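Local coordinates for protein phosphoglycerate kinase (Coxiella burnetii, PDB 4NG4) that catalyses the reversible transfer of a phosphoryl group between ATP and 3-phosphoglycerate, a step of glycolysis, at residues T43-I48 against A89-K94; R187-P192 against L383-G388; K312-A317 against A342-K347. All coordinates share one frame; numbering follows the deposited sequence.

Interaction 1 (T43-I48 against A89-K94); sequences TNDERI and ARLLSK
Ile48 and Leu91 carry this contact. Both side chains start toward the other segment, and they meet obliquely. Leu91 CD1 lies against both branches of Ile48. It is 3.4 Å from Ile48 CD1 and 4.0 Å from Ile48 CG2. Ile48 CG2 stands anti to the backbone N while CG1 stands anti to the carbonyl carbon (chi1 -58°). The isoleucine therefore offers two methyl ends to the other helix. Ile48 CG2 also meets Leu92 CD2 at 4.1 Å, again at a slant. Leu92 starts off to one side, and its CD2 methyl turns back to make this touch. Asp45, at the N-cap position of its helix, adds CB, which is 4.3 Å from Leu91 CD1. Its carboxylate makes no capping bond. The contact is wholly apolar and buries 158 Å² in all. The backbones come nearest at Ile48 and Leu92, whose CA atoms are 7.4 Å apart. Next to Ile48, Arg47 is predicted to bind the substrate and lies against Asn34. Leu92 packs close to Leu33, also predicted to bind it. The contact thus joins the first turn of helix 46-60 to helix 86-94, with Val35 against Ile48 and Leu119 of strand 117-120 beneath Ala89 and Leu92.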
ATOM      1  N   THR A  43      -6.538   0.836 -19.844  1.00 48.02           N
ATOM      2  CA  THR A  43      -5.891  -0.476 -19.921  1.00 51.66           C
ATOM      3  C   THR A  43      -6.117  -1.346 -18.677  1.00 51.83           C
ATOM      4  O   THR A  43      -5.927  -2.561 -18.728  1.00 55.58           O
ATOM      5  CB  THR A  43      -4.374  -0.335 -20.151  1.00 51.42           C
ATOM      6  OG1 THR A  43      -3.823   0.549 -19.171  1.00 48.32           O
ATOM      7  CG2 THR A  43      -4.085   0.223 -21.544  1.00 52.32           C
ATOM      8  N   ASN A  44      -6.531  -0.734 -17.570  1.00 48.48           N
ATOM      9  CA  ASN A  44      -6.780  -1.472 -16.331  1.00 48.96           C
ATOM     10  C   ASN A  44      -7.835  -0.765 -15.495  1.00 46.36           C
ATOM     11  O   ASN A  44      -7.652   0.387 -15.113  1.00 43.20           O
ATOM     12  CB  ASN A  44      -5.482  -1.587 -15.532  1.00 47.77           C
ATOM     13  CG  ASN A  44      -5.495  -2.736 -14.554  1.00 50.66           C
ATOM     14  OD1 ASN A  44      -6.530  -3.357 -14.300  1.00 53.05           O
ATOM     15  ND2 ASN A  44      -4.331  -3.027 -13.989  1.00 52.27           N
ATOM     16  N   ASP A  45      -8.934  -1.450 -15.202  1.00 48.56           N
ATOM     17  CA  ASP A  45     -10.086  -0.806 -14.565  1.00 46.92           C
ATOM     18  C   ASP A  45     -10.375  -1.372 -13.184  1.00 47.19           C
ATOM     19  O   ASP A  45     -11.453  -1.155 -12.628  1.00 46.88           O
ATOM     20  CB  ASP A  45     -11.316  -0.977 -15.453  1.00 49.87           C
ATOM     21  CG  ASP A  45     -11.673  -2.433 -15.681  1.00 54.66           C
ATOM     22  OD1 ASP A  45     -11.003  -3.312 -15.101  1.00 55.31           O
ATOM     23  OD2 ASP A  45     -12.628  -2.699 -16.444  1.00 58.75           O
ATOM     24  N   GLU A  46      -9.406  -2.097 -12.632  1.00 47.83           N
ATOM     25  CA  GLU A  46      -9.590  -2.756 -11.344  1.00 48.98           C
ATOM     26  C   GLU A  46     -10.059  -1.765 -10.269  1.00 45.85           C
ATOM     27  O   GLU A  46     -10.795  -2.152  -9.351  1.00 47.18           O
ATOM     28  CB  GLU A  46      -8.296  -3.488 -10.930  1.00 50.03           C
ATOM     29  CG  GLU A  46      -8.284  -4.133  -9.532  1.00 51.48           C
ATOM     30  CD  GLU A  46      -9.241  -5.307  -9.360  1.00 56.50           C
ATOM     31  OE1 GLU A  46     -10.239  -5.404 -10.103  1.00 58.33           O
ATOM     32  OE2 GLU A  46      -9.000  -6.129  -8.447  1.00 59.10           O
ATOM     33  N   ARG A  47      -9.672  -0.494 -10.410  1.00 42.10           N
ATOM     34  CA  ARG A  47      -9.999   0.527  -9.421  1.00 39.40           C
ATOM     35  C   ARG A  47     -11.448   0.928  -9.508  1.00 40.13           C
ATOM     36  O   ARG A  47     -12.085   1.185  -8.487  1.00 40.45           O
ATOM     37  CB  ARG A  47      -9.123   1.760  -9.587  1.00 35.97           C
ATOM     38  CG  ARG A  47      -7.679   1.418  -9.812  1.00 35.88           C
ATOM     39  CD  ARG A  47      -6.724   2.549  -9.505  1.00 32.84           C
ATOM     40  NE  ARG A  47      -5.363   2.136  -9.861  1.00 34.47           N
ATOM     41  CZ  ARG A  47      -4.252   2.800  -9.551  1.00 33.41           C
ATOM     42  NH1 ARG A  47      -4.303   3.932  -8.867  1.00 31.30           N
ATOM     43  NH2 ARG A  47      -3.081   2.311  -9.928  1.00 35.65           N
ATOM     44  N   ILE A  48     -11.973   0.994 -10.723  1.00 41.12           N
ATOM     45  CA  ILE A  48     -13.400   1.265 -10.901  1.00 42.31           C
ATOM     46  C   ILE A  48     -14.206   0.102 -10.324  1.00 45.72           C
ATOM     47  O   ILE A  48     -15.136   0.317  -9.543  1.00 46.31           O
ATOM     48  CB  ILE A  48     -13.786   1.461 -12.383  1.00 43.55           C
ATOM     49  CG1 ILE A  48     -12.980   2.608 -13.015  1.00 40.75           C
ATOM     50  CG2 ILE A  48     -15.282   1.733 -12.508  1.00 44.86           C
ATOM     51  CD1 ILE A  48     -12.674   2.386 -14.487  1.00 41.95           C
ATOM     52  N   ALA A  89     -15.966   8.151 -16.951  1.00 41.34           N
ATOM     53  CA  ALA A  89     -17.393   8.500 -16.889  1.00 43.52           C
ATOM     54  C   ALA A  89     -18.252   7.636 -17.819  1.00 47.97           C
ATOM     55  O   ALA A  89     -19.413   7.313 -17.505  1.00 50.65           O
ATOM     56  CB  ALA A  89     -17.584   9.970 -17.211  1.00 42.74           C
ATOM     57  N   ARG A  90     -17.691   7.273 -18.967  1.00 49.07           N
ATOM     58  CA  ARG A  90     -18.363   6.349 -19.862  1.00 53.57           C
ATOM     59  C   ARG A  90     -18.340   4.954 -19.249  1.00 54.61           C
ATOM     60  O   ARG A  90     -19.345   4.245 -19.251  1.00 58.23           O
ATOM     61  CB  ARG A  90     -17.687   6.349 -21.237  1.00 54.90           C
ATOM     62  CG  ARG A  90     -17.964   7.617 -22.051  1.00 55.77           C
ATOM     63  CD  ARG A  90     -17.243   7.607 -23.398  1.00 57.92           C
ATOM     64  NE  ARG A  90     -15.805   7.839 -23.252  1.00 54.93           N
ATOM     65  CZ  ARG A  90     -14.931   7.846 -24.261  1.00 55.62           C
ATOM     66  NH1 ARG A  90     -15.333   7.628 -25.517  1.00 59.55           N
ATOM     67  NH2 ARG A  90     -13.645   8.068 -24.013  1.00 52.24           N
ATOM     68  N   LEU A  91     -17.187   4.572 -18.711  1.00 51.75           N
ATOM     69  CA  LEU A  91     -17.003   3.234 -18.158  1.00 52.88           C
ATOM     70  C   LEU A  91     -17.784   3.013 -16.851  1.00 52.81           C
ATOM     71  O   LEU A  91     -18.098   1.878 -16.511  1.00 55.37           O
ATOM     72  CB  LEU A  91     -15.506   2.952 -17.976  1.00 50.29           C
ATOM     73  CG  LEU A  91     -15.024   1.495 -17.874  1.00 52.28           C
ATOM     74  CD1 LEU A  91     -15.040   1.021 -16.435  1.00 51.13           C
ATOM     75  CD2 LEU A  91     -15.827   0.566 -18.768  1.00 56.54           C
ATOM     76  N   LEU A  92     -18.103   4.096 -16.138  1.00 50.40           N
ATOM     77  CA  LEU A  92     -18.964   4.045 -14.940  1.00 50.74           C
ATOM     78  C   LEU A  92     -20.433   3.836 -15.287  1.00 55.23           C
ATOM     79  O   LEU A  92     -21.124   3.051 -14.636  1.00 57.75           O
ATOM     80  CB  LEU A  92     -18.854   5.345 -14.136  1.00 47.38           C
ATOM     81  CG  LEU A  92     -17.837   5.414 -13.000  1.00 43.42           C
ATOM     82  CD1 LEU A  92     -17.686   6.855 -12.537  1.00 40.32           C
ATOM     83  CD2 LEU A  92     -18.272   4.526 -11.855  1.00 44.05           C
ATOM     84  N   SER A  93     -20.917   4.574 -16.285  1.00 56.66           N
ATOM     85  CA  SER A  93     -22.313   4.474 -16.725  1.00 61.36           C
ATOM     86  C   SER A  93     -22.597   3.058 -17.208  1.00 65.62           C
ATOM     87  O   SER A  93     -23.605   2.460 -16.837  1.00 69.40           O
ATOM     88  CB  SER A  93     -22.606   5.483 -17.838  1.00 62.28           C
ATOM     89  OG  SER A  93     -22.197   6.789 -17.457  1.00 58.88           O
ATOM     90  N   LYS A  94     -21.681   2.522 -18.014  1.00 65.52           N
ATOM     91  CA  LYS A  94     -21.763   1.144 -18.511  1.00 69.62           C
ATOM     92  C   LYS A  94     -22.019   0.177 -17.354  1.00 70.73           C
ATOM     93  O   LYS A  94     -22.798  -0.769 -17.486  1.00 75.80           O
ATOM     94  CB  LYS A  94     -20.478   0.768 -19.271  1.00 68.44           C
ATOM     95  CG  LYS A  94     -20.645  -0.289 -20.355  1.00 73.67           C
ATOM     96  CD  LYS A  94     -19.584  -0.149 -21.449  1.00 73.19           C
ATOM     97  CE  LYS A  94     -19.713  -1.220 -22.538  1.00 79.42           C
ATOM     98  NZ  LYS A  94     -20.956  -1.089 -23.352  1.00 84.31           N
TER

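Interaction 2 (R187-P192 against L383-G388); sequences RALENP and LEFLEG
Leu189 reaches across to Leu386 and Phe385. Its side chain sets out toward the other segment. The side chains of Leu189 and Leu386 cross at about a right angle. The modelled approach of Leu386 CD2 to Leu189 CD1 is too short to be real, so the exact fit of the two branches is doubtful. With that reserve, the model puts Leu386 CD2 3.9 Å from Leu189 CG. Both leucines have CG anti to the carbonyl carbon (chi1 -66° for Leu189 and -62° for Leu386). Leu386 leaves its helix to one side, and this torsion sets its CG beside the backbone N. The Phe385 ring is a lesser partner. Leu189 CD1, as modelled, comes to it obliquely, 4.5 Å from Phe385 CD2. The two segments bury 116 Å² together.

Helix 176-190 is the long connecting helix of the phosphoglycerate kinase fold. It follows strand 171-174 of one parallel sheet and leads to strand 196-202 of the other. Helix 380-387 follows strand 374-375, at the edge of that second sheet. The contact therefore packs the C-terminal part of the interdomain helix against a helix of the nucleotide-binding domain. Leu386 is about 10 Å from the bound ADP, measured from its side chain.

Further out, Leu386 rests on Leu211 of helix 209-216 and on Val321 of strand 319-323. Leu189 touches Leu215. Asn214 ND2 donates a hydrogen bond to Leu386 O. The helix carrying Phe385 and Leu386 ends in a Schellman motif. Gly388 takes a positive phi of 96°, and its N bonds to Phe385 O at 2.9 Å and more weakly to Glu384 O. Arg187 makes a cation-pi contact with Tyr351.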
ATOM      1  N   ARG A 187      -6.181  -4.741  11.948  1.00 42.91           N
ATOM      2  CA  ARG A 187      -6.430  -6.091  12.497  1.00 43.50           C
ATOM      3  C   ARG A 187      -5.110  -6.789  12.825  1.00 41.77           C
ATOM      4  O   ARG A 187      -4.955  -7.361  13.906  1.00 42.89           O
ATOM      5  CB  ARG A 187      -7.226  -6.979  11.521  1.00 44.13           C
ATOM      6  CG  ARG A 187      -7.047  -8.494  11.753  1.00 43.85           C
ATOM      7  CD  ARG A 187      -7.992  -9.334  10.912  1.00 44.79           C
ATOM      8  NE  ARG A 187      -7.794 -10.750  11.200  1.00 45.09           N
ATOM      9  CZ  ARG A 187      -8.680 -11.722  10.963  1.00 48.03           C
ATOM     10  NH1 ARG A 187      -9.872 -11.471  10.407  1.00 48.74           N
ATOM     11  NH2 ARG A 187      -8.367 -12.975  11.293  1.00 49.14           N
ATOM     12  N   ALA A 188      -4.174  -6.740  11.885  1.00 39.75           N
ATOM     13  CA  ALA A 188      -2.880  -7.373  12.068  1.00 38.36           C
ATOM     14  C   ALA A 188      -1.837  -6.443  12.657  1.00 37.63           C
ATOM     15  O   ALA A 188      -0.642  -6.632  12.387  1.00 36.58           O
ATOM     16  CB  ALA A 188      -2.377  -7.917  10.739  1.00 36.99           C
ATOM     17  N   LEU A 189      -2.262  -5.451  13.446  1.00 38.93           N
ATOM     18  CA  LEU A 189      -1.320  -4.506  14.088  1.00 38.39           C
ATOM     19  C   LEU A 189      -1.735  -3.948  15.466  1.00 40.46           C
ATOM     20  O   LEU A 189      -0.984  -3.178  16.054  1.00 40.73           O
ATOM     21  CB  LEU A 189      -1.049  -3.318  13.151  1.00 37.75           C
ATOM     22  CG  LEU A 189      -0.312  -3.545  11.827  1.00 36.05           C
ATOM     23  CD1 LEU A 189      -0.106  -2.166  11.159  1.00 35.45           C
ATOM     24  CD2 LEU A 189       1.028  -4.283  12.041  1.00 33.75           C
ATOM     25  N   GLU A 190      -2.916  -4.293  15.974  1.00 42.31           N
ATOM     26  CA  GLU A 190      -3.358  -3.777  17.279  1.00 44.67           C
ATOM     27  C   GLU A 190      -4.013  -4.843  18.163  1.00 46.55           C
ATOM     28  O   GLU A 190      -4.217  -4.629  19.374  1.00 48.81           O
ATOM     29  CB  GLU A 190      -4.303  -2.574  17.112  1.00 46.37           C
ATOM     30  CG  GLU A 190      -3.598  -1.208  17.000  1.00 45.89           C
ATOM     31  CD  GLU A 190      -4.578  -0.054  16.673  1.00 47.85           C
ATOM     32  OE1 GLU A 190      -5.496   0.218  17.493  1.00 50.63           O
ATOM     33  OE2 GLU A 190      -4.428   0.580  15.601  1.00 46.94           O
ATOM     34  N   ASN A 191      -4.391  -5.962  17.555  1.00 45.84           N
ATOM     35  CA  ASN A 191      -4.565  -7.216  18.291  1.00 46.45           C
ATOM     36  C   ASN A 191      -4.413  -8.361  17.302  1.00 44.77           C
ATOM     37  O   ASN A 191      -5.396  -8.957  16.857  1.00 46.04           O
ATOM     38  CB  ASN A 191      -5.893  -7.265  19.045  1.00 49.30           C
ATOM     39  CG  ASN A 191      -5.742  -6.877  20.504  1.00 51.39           C
ATOM     40  OD1 ASN A 191      -4.935  -7.460  21.239  1.00 50.92           O
ATOM     41  ND2 ASN A 191      -6.520  -5.885  20.934  1.00 53.54           N
ATOM     42  N   PRO A 192      -3.161  -8.625  16.906  1.00 41.99           N
ATOM     43  CA  PRO A 192      -2.890  -9.721  15.993  1.00 40.52           C
ATOM     44  C   PRO A 192      -3.101 -11.055  16.685  1.00 41.83           C
ATOM     45  O   PRO A 192      -2.917 -11.155  17.902  1.00 42.94           O
ATOM     46  CB  PRO A 192      -1.417  -9.527  15.643  1.00 38.25           C
ATOM     47  CG  PRO A 192      -0.836  -8.768  16.786  1.00 38.54           C
ATOM     48  CD  PRO A 192      -1.935  -7.912  17.316  1.00 40.62           C
ATOM     49  N   LEU A 383       2.374   1.589   3.126  1.00 31.00           N
ATOM     50  CA  LEU A 383       3.655   1.658   3.834  1.00 29.92           C
ATOM     51  C   LEU A 383       3.627   2.662   4.982  1.00 30.86           C
ATOM     52  O   LEU A 383       3.940   2.288   6.099  1.00 30.62           O
ATOM     53  CB  LEU A 383       4.804   1.978   2.860  1.00 29.45           C
ATOM     54  CG  LEU A 383       5.113   0.830   1.868  1.00 29.28           C
ATOM     55  CD1 LEU A 383       5.862   1.273   0.566  1.00 28.68           C
ATOM     56  CD2 LEU A 383       5.866  -0.302   2.576  1.00 27.84           C
ATOM     57  N   GLU A 384       3.225   3.912   4.726  1.00 32.32           N
ATOM     58  CA  GLU A 384       3.157   4.933   5.799  1.00 33.62           C
ATOM     59  C   GLU A 384       2.288   4.538   7.007  1.00 34.03           C
ATOM     60  O   GLU A 384       2.560   4.974   8.135  1.00 34.07           O
ATOM     61  CB  GLU A 384       2.710   6.302   5.251  1.00 35.56           C
ATOM     62  CG  GLU A 384       3.773   6.956   4.366  1.00 35.52           C
ATOM     63  CD  GLU A 384       3.579   8.448   4.151  1.00 37.95           C
ATOM     64  OE1 GLU A 384       2.480   8.979   4.438  1.00 39.41           O
ATOM     65  OE2 GLU A 384       4.548   9.088   3.685  1.00 37.26           O
ATOM     66  N   PHE A 385       1.260   3.724   6.767  1.00 34.09           N
ATOM     67  CA  PHE A 385       0.354   3.293   7.840  1.00 35.04           C
ATOM     68  C   PHE A 385       1.066   2.313   8.760  1.00 33.61           C
ATOM     69  O   PHE A 385       1.028   2.456   9.982  1.00 34.39           O
ATOM     70  CB  PHE A 385      -0.928   2.668   7.277  1.00 35.59           C
ATOM     71  CG  PHE A 385      -1.978   2.429   8.311  1.00 37.03           C
ATOM     72  CD1 PHE A 385      -2.855   3.443   8.676  1.00 39.40           C
ATOM     73  CD2 PHE A 385      -2.088   1.196   8.933  1.00 35.89           C
ATOM     74  CE1 PHE A 385      -3.819   3.233   9.633  1.00 40.42           C
ATOM     75  CE2 PHE A 385      -3.058   0.977   9.889  1.00 37.67           C
ATOM     76  CZ  PHE A 385      -3.924   1.997  10.242  1.00 39.94           C
ATOM     77  N   LEU A 386       1.729   1.329   8.162  1.00 31.71           N
ATOM     78  CA  LEU A 386       2.521   0.374   8.922  1.00 30.43           C
ATOM     79  C   LEU A 386       3.728   1.028   9.621  1.00 30.23           C
ATOM     80  O   LEU A 386       4.226   0.486  10.616  1.00 30.22           O
ATOM     81  CB  LEU A 386       2.994  -0.761   8.012  1.00 28.83           C
ATOM     82  CG  LEU A 386       1.935  -1.644   7.352  1.00 28.55           C
ATOM     83  CD1 LEU A 386       2.599  -2.780   6.571  1.00 26.11           C
ATOM     84  CD2 LEU A 386       0.972  -2.204   8.385  1.00 28.54           C
ATOM     85  N   GLU A 387       4.202   2.162   9.094  1.00 30.21           N
ATOM     86  CA  GLU A 387       5.197   2.983   9.775  1.00 30.41           C
ATOM     87  C   GLU A 387       4.631   3.596  11.058  1.00 32.40           C
ATOM     88  O   GLU A 387       5.398   3.939  11.965  1.00 32.94           O
ATOM     89  CB  GLU A 387       5.687   4.111   8.869  1.00 30.76           C
ATOM     90  CG  GLU A 387       6.479   3.650   7.677  1.00 30.22           C
ATOM     91  CD  GLU A 387       7.137   4.792   6.899  1.00 31.99           C
ATOM     92  OE1 GLU A 387       6.541   5.869   6.727  1.00 34.68           O
ATOM     93  OE2 GLU A 387       8.276   4.597   6.439  1.00 32.66           O
ATOM     94  N   GLY A 388       3.304   3.756  11.112  1.00 33.61           N
ATOM     95  CA  GLY A 388       2.606   4.266  12.293  1.00 35.67           C
ATOM     96  C   GLY A 388       2.339   5.748  12.214  1.00 37.67           C
ATOM     97  O   GLY A 388       2.122   6.400  13.232  1.00 39.31           O
TER

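Interaction 3 (K312-A317 against A342-K347); sequences KLMAQA and AQAVAK
Two helices of the nucleotide-binding domain lie side by side here on one face of its parallel sheet. Met314 of helix 304-316 packs against Ala344 and Val345 of helix 336-347. Met314 CB is 3.9 Å from Ala344 CB, and the two residues face each other across the gap. The next carbon, Met314 CG, is 4.1 Å from Ala344 CB. It is also 4.1 Å from Val345 CG2, so it bridges the two residues. Met314 and Val345 meet obliquely. Only the root of the methionine does this touching. Its chain bends at chi2 (-39°) and again at chi3, and the sulfur and CE turn off from helix 336-347. The small side chain of Ala344 is consistent with the close backbones: Met314 CA and Val345 CA are 5.8 Å apart.

Helix 336-347 links strands 319-323 and 351-354, which are parallel neighbours. This is a beta-alpha-beta crossover of the Rossmann-like C-terminal domain. Helix 304-316 runs directly into the first of these strands. Met314 and Val345 both rest on Ile320, so that strand lies beneath the seam. Met314 also touches Val197, Val199 and Ile223 of the strands farther across the sheet. Val345 also touches Met372. The contact is buried and apolar, and 117 Å² is covered between the segments. Beside it, Met314 O is hydrogen-bonded to Ser348 OG. The same helix 336-347 carries Thr338 of the magnesium site near its start, and the side chain of Ala344 lies about 13 Å from the metal.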
ATOM      1  N   LYS A 312       9.314 -22.284   8.542  1.00 33.12           N
ATOM      2  CA  LYS A 312       8.858 -22.670   9.886  1.00 34.17           C
ATOM      3  C   LYS A 312       8.056 -21.548  10.532  1.00 33.03           C
ATOM      4  O   LYS A 312       6.972 -21.787  11.051  1.00 34.09           O
ATOM      5  CB  LYS A 312      10.056 -23.061  10.772  1.00 34.53           C
ATOM      6  CG  LYS A 312       9.699 -23.665  12.150  1.00 36.53           C
ATOM      7  CD  LYS A 312      10.879 -24.503  12.720  1.00 38.35           C
ATOM      8  CE  LYS A 312      10.672 -24.966  14.185  1.00 39.97           C
ATOM      9  NZ  LYS A 312       9.446 -25.808  14.367  1.00 41.76           N
ATOM     10  N   LEU A 313       8.575 -20.326  10.478  1.00 30.83           N
ATOM     11  CA  LEU A 313       7.937 -19.192  11.144  1.00 30.35           C
ATOM     12  C   LEU A 313       6.575 -18.839  10.508  1.00 30.71           C
ATOM     13  O   LEU A 313       5.635 -18.433  11.220  1.00 31.02           O
ATOM     14  CB  LEU A 313       8.873 -17.975  11.160  1.00 28.60           C
ATOM     15  CG  LEU A 313      10.223 -18.161  11.867  1.00 28.53           C
ATOM     16  CD1 LEU A 313      11.175 -16.973  11.671  1.00 25.79           C
ATOM     17  CD2 LEU A 313      10.002 -18.446  13.331  1.00 29.68           C
ATOM     18  N   MET A 314       6.466 -19.004   9.186  1.00 30.35           N
ATOM     19  CA  MET A 314       5.189 -18.797   8.500  1.00 31.00           C
ATOM     20  C   MET A 314       4.160 -19.849   8.913  1.00 33.53           C
ATOM     21  O   MET A 314       2.994 -19.513   9.181  1.00 34.10           O
ATOM     22  CB  MET A 314       5.352 -18.800   6.972  1.00 30.27           C
ATOM     23  CG  MET A 314       6.221 -17.657   6.414  1.00 27.90           C
ATOM     24  SD  MET A 314       6.002 -16.069   7.218  1.00 22.92           S
ATOM     25  CE  MET A 314       7.694 -15.486   7.188  1.00 23.56           C
ATOM     26  N   ALA A 315       4.593 -21.111   8.954  1.00 34.99           N
ATOM     27  CA  ALA A 315       3.704 -22.230   9.298  1.00 37.54           C
ATOM     28  C   ALA A 315       3.156 -22.131  10.738  1.00 38.38           C
ATOM     29  O   ALA A 315       2.029 -22.527  11.030  1.00 39.66           O
ATOM     30  CB  ALA A 315       4.435 -23.547   9.087  1.00 38.74           C
ATOM     31  N   GLN A 316       3.971 -21.567  11.622  1.00 37.48           N
ATOM     32  CA  GLN A 316       3.630 -21.430  13.026  1.00 38.46           C
ATOM     33  C   GLN A 316       2.893 -20.130  13.322  1.00 37.62           C
ATOM     34  O   GLN A 316       2.385 -19.946  14.428  1.00 38.66           O
ATOM     35  CB  GLN A 316       4.910 -21.464  13.851  1.00 37.89           C
ATOM     36  CG  GLN A 316       5.621 -22.796  13.822  1.00 39.87           C
ATOM     37  CD  GLN A 316       7.000 -22.741  14.458  1.00 40.92           C
ATOM     38  OE1 GLN A 316       7.614 -21.662  14.567  1.00 40.25           O
ATOM     39  NE2 GLN A 316       7.508 -23.909  14.869  1.00 41.60           N
ATOM     40  N   ALA A 317       2.849 -19.230  12.338  1.00 36.02           N
ATOM     41  CA  ALA A 317       2.342 -17.873  12.531  1.00 34.84           C
ATOM     42  C   ALA A 317       0.833 -17.851  12.646  1.00 36.49           C
ATOM     43  O   ALA A 317       0.137 -18.626  11.980  1.00 37.58           O
ATOM     44  CB  ALA A 317       2.781 -16.984  11.390  1.00 32.91           C
ATOM     45  N   ALA A 342       6.583 -17.240  -0.550  1.00 29.78           N
ATOM     46  CA  ALA A 342       5.216 -16.937  -0.965  1.00 30.71           C
ATOM     47  C   ALA A 342       4.316 -18.141  -0.712  1.00 32.79           C
ATOM     48  O   ALA A 342       3.242 -18.008  -0.132  1.00 33.26           O
ATOM     49  CB  ALA A 342       5.187 -16.548  -2.425  1.00 31.28           C
ATOM     50  N   GLN A 343       4.785 -19.320  -1.113  1.00 34.23           N
ATOM     51  CA  GLN A 343       4.048 -20.565  -0.928  1.00 36.54           C
ATOM     52  C   GLN A 343       3.806 -20.859   0.551  1.00 36.60           C
ATOM     53  O   GLN A 343       2.715 -21.314   0.916  1.00 38.46           O
ATOM     54  CB  GLN A 343       4.783 -21.725  -1.601  1.00 37.82           C
ATOM     55  CG  GLN A 343       4.818 -21.597  -3.124  1.00 39.17           C
ATOM     56  CD  GLN A 343       5.592 -22.715  -3.817  1.00 41.17           C
ATOM     57  OE1 GLN A 343       6.554 -23.249  -3.265  1.00 41.60           O
ATOM     58  NE2 GLN A 343       5.180 -23.062  -5.040  1.00 42.72           N
ATOM     59  N   ALA A 344       4.796 -20.570   1.401  1.00 34.69           N
ATOM     60  CA  ALA A 344       4.661 -20.797   2.843  1.00 34.53           C
ATOM     61  C   ALA A 344       3.534 -19.946   3.452  1.00 34.44           C
ATOM     62  O   ALA A 344       2.738 -20.446   4.245  1.00 35.66           O
ATOM     63  CB  ALA A 344       5.983 -20.546   3.555  1.00 32.53           C
ATOM     64  N   VAL A 345       3.453 -18.679   3.052  1.00 33.22           N
ATOM     65  CA  VAL A 345       2.382 -17.791   3.519  1.00 33.49           C
ATOM     66  C   VAL A 345       1.023 -18.284   3.004  1.00 35.89           C
ATOM     67  O   VAL A 345       0.024 -18.247   3.729  1.00 36.91           O
ATOM     68  CB  VAL A 345       2.604 -16.331   3.056  1.00 32.03           C
ATOM     69  CG1 VAL A 345       1.522 -15.399   3.605  1.00 31.97           C
ATOM     70  CG2 VAL A 345       3.984 -15.838   3.490  1.00 30.34           C
ATOM     71  N   ALA A 346       0.993 -18.754   1.759  1.00 36.98           N
ATOM     72  CA  ALA A 346      -0.234 -19.306   1.183  1.00 39.68           C
ATOM     73  C   ALA A 346      -0.736 -20.524   1.984  1.00 41.72           C
ATOM     74  O   ALA A 346      -1.804 -20.452   2.616  1.00 43.08           O
ATOM     75  CB  ALA A 346      -0.021 -19.671  -0.287  1.00 40.48           C
ATOM     76  N   LYS A 347       0.043 -21.614   1.969  1.00 42.06           N
ATOM     77  CA  LYS A 347      -0.290 -22.846   2.705  1.00 43.89           C
ATOM     78  C   LYS A 347      -0.631 -22.543   4.163  1.00 43.23           C
ATOM     79  O   LYS A 347      -1.486 -23.199   4.756  1.00 45.00           O
ATOM     80  CB  LYS A 347       0.874 -23.848   2.678  1.00 44.07           C
ATOM     81  CG  LYS A 347       1.257 -24.395   1.297  1.00 45.51           C
ATOM     82  CD  LYS A 347       2.551 -25.218   1.369  1.00 45.71           C
ATOM     83  CE  LYS A 347       3.336 -25.226   0.051  1.00 45.73           C
ATOM     84  NZ  LYS A 347       4.789 -25.541   0.242  1.00 43.43           N
TER

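In the fold
Interaction 1 belongs to the substrate-side domain, while interactions 2 and 3 lie in or against the nucleotide-binding domain. Centres 1 and 3 are about 36 Å apart, centres 2 and 3 only about 20 Å. Interaction 3 is nested in the chain loop that interaction 2 closes. No helix is shared between them, but interactions 2 and 3 pack on opposite faces of strand 319-323. Interactions 2 and 3 are buried. Interaction 1 is only partly so, and includes an aspartate at its margin. All three are apolar. Branched aliphatic ends meet in 1, leucines with an aromatic ring in 2, and a methionine root with small residues in 3.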